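Local atomic coordinates of CdiI toxin (Salmonella enterica subsp. enterica serovar Rubislaw str. ATCC 10717, PDB entry 4ZQU), a protein that neutralises its cognate CdiA toxin as the immunity protein of a contact-dependent growth inhibition system, protecting the cell from inhibition by neighbouring bacteria. Residues I19-Y24 with G51-D56. Numbering follows the deposited sequence.
Sequences ICVDTY and GEMVKD
Val21, on the strand face turned to the helix, meets Met53 and Val54 on consecutive positions of helix 47-59. Followed outward, Val21 first directs CB at the helix and then forks into two methyls, CG1 and CG2, each 4.5 Å from Val54 CG2. CG1, placed anti to the backbone N (chi1 -179°), in addition approaches the helix backbone, lying 4.0 Å from Met53 O and 4.2 Å from Val54 CA. The same torsion leaves CG2 beside the backbone N, where Met53 CE comes to 3.9 Å from Val21 CG2. Met53 makes its approach through a chain that bends at chi3 (47°), carrying the terminal methyl, rather than the sulfur, onto the valine.

The link between the segments is thus apolar packing without hydrogen bonds, and it buries 175 Å², both sides summed. The CA atoms of Val21 and Val54, the nearest across the segments, are 6.6 Å apart; Val21 and the Met53 methyl pack between the two backbones.

Val21 and Val54 are buried by neighbouring elements: Val21 packs on Val12 of strand 8-14 and Val54 on Ile164 and Leu168 of helix 161-172, while Met53, partly exposed, touches His39. The side chains of Cys20 and Asp22 leave from the strand's other face, where Asp22 OD1 is hydrogen-bonded by Trp97 NE1 and its OD2 by Gln38 NE2. Thr23 OG1 is hydrogen-bonded to Ala57 O, a polar tie to the same helix just beyond the segment. Taken together, this is helix-on-sheet packing in an alpha+beta protein, with helix 47-59 laid against one face of the antiparallel sheet of the CDI immunity protein.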
# COMPACT_ATOMS: atom_id res chain seq x y z
N ILE B 19 4.14 -7.25 -20.62
CA ILE B 19 4.85 -6.92 -19.40
C ILE B 19 4.92 -5.40 -19.26
O ILE B 19 5.34 -4.71 -20.19
CB ILE B 19 6.27 -7.50 -19.38
CG1 ILE B 19 6.23 -9.02 -19.46
CG2 ILE B 19 7.02 -7.05 -18.13
CD1 ILE B 19 7.60 -9.67 -19.38
N CYS B 20 4.49 -4.88 -18.11
CA CYS B 20 4.37 -3.44 -17.93
C CYS B 20 5.20 -2.93 -16.77
O CYS B 20 4.96 -3.28 -15.62
CB CYS B 20 2.90 -3.06 -17.72
SG CYS B 20 2.59 -1.28 -17.64
N VAL B 21 6.17 -2.07 -17.07
CA VAL B 21 7.02 -1.47 -16.04
C VAL B 21 6.74 0.02 -15.89
O VAL B 21 6.90 0.79 -16.85
CB VAL B 21 8.52 -1.68 -16.34
CG1 VAL B 21 9.37 -1.07 -15.24
CG2 VAL B 21 8.83 -3.16 -16.51
N ASP B 22 6.33 0.43 -14.70
CA ASP B 22 6.03 1.83 -14.40
C ASP B 22 6.94 2.38 -13.32
O ASP B 22 7.37 1.66 -12.43
CB ASP B 22 4.57 1.99 -13.95
CG ASP B 22 3.59 1.82 -15.07
OD1 ASP B 22 3.02 0.71 -15.19
OD2 ASP B 22 3.38 2.78 -15.84
N THR B 23 7.22 3.68 -13.40
CA THR B 23 7.95 4.37 -12.35
C THR B 23 7.05 4.63 -11.15
O THR B 23 5.95 5.17 -11.28
CB THR B 23 8.51 5.71 -12.85
OG1 THR B 23 9.50 5.48 -13.86
CG2 THR B 23 9.14 6.49 -11.71
N TYR B 24 7.51 4.22 -9.97
CA TYR B 24 6.86 4.57 -8.71
C TYR B 24 7.73 5.55 -7.95
O TYR B 24 8.95 5.53 -8.08
CB TYR B 24 6.58 3.34 -7.86
CG TYR B 24 5.26 2.66 -8.14
CD1 TYR B 24 4.68 2.72 -9.39
CD2 TYR B 24 4.60 1.96 -7.14
CE1 TYR B 24 3.47 2.10 -9.65
CE2 TYR B 24 3.40 1.34 -7.38
CZ TYR B 24 2.84 1.41 -8.64
OH TYR B 24 1.64 0.78 -8.88
N GLY B 51 15.69 -5.32 -18.45
CA GLY B 51 16.47 -4.78 -17.35
C GLY B 51 16.77 -3.31 -17.52
O GLY B 51 16.86 -2.57 -16.54
N GLU B 52 16.94 -2.88 -18.76
CA GLU B 52 17.15 -1.47 -19.04
C GLU B 52 15.83 -0.71 -18.91
O GLU B 52 15.82 0.48 -18.62
CB GLU B 52 17.76 -1.27 -20.43
CG GLU B 52 19.21 -1.71 -20.54
CD GLU B 52 19.83 -1.32 -21.86
OE1 GLU B 52 19.10 -0.86 -22.76
OE2 GLU B 52 21.06 -1.48 -22.01
N MET B 53 14.73 -1.43 -19.14
CA MET B 53 13.40 -0.88 -18.90
C MET B 53 13.20 -0.60 -17.42
O MET B 53 12.64 0.43 -17.04
CB MET B 53 12.32 -1.85 -19.39
CG MET B 53 12.12 -1.88 -20.90
SD MET B 53 11.16 -3.30 -21.45
CE MET B 53 9.78 -3.28 -20.31
N VAL B 54 13.66 -1.52 -16.59
CA VAL B 54 13.55 -1.36 -15.15
C VAL B 54 14.46 -0.24 -14.66
O VAL B 54 14.05 0.58 -13.83
CB VAL B 54 13.90 -2.67 -14.41
CG1 VAL B 54 13.90 -2.46 -12.91
CG2 VAL B 54 12.91 -3.77 -14.79
N LYS B 55 15.67 -0.17 -15.20
CA LYS B 55 16.63 0.84 -14.76
C LYS B 55 16.22 2.25 -15.19
O LYS B 55 16.36 3.21 -14.43
CB LYS B 55 18.03 0.52 -15.28
CG LYS B 55 19.08 0.51 -14.17
CD LYS B 55 20.48 0.29 -14.71
CE LYS B 55 21.53 0.61 -13.64
NZ LYS B 55 20.93 0.74 -12.28
N ASP B 56 15.70 2.36 -16.41
CA ASP B 56 15.26 3.65 -16.93
C ASP B 56 14.06 4.17 -16.14
O ASP B 56 13.96 5.37 -15.87
CB ASP B 56 14.90 3.53 -18.41
CG ASP B 56 14.42 4.83 -19.01
OD1 ASP B 56 15.26 5.73 -19.24
OD2 ASP B 56 13.20 4.96 -19.25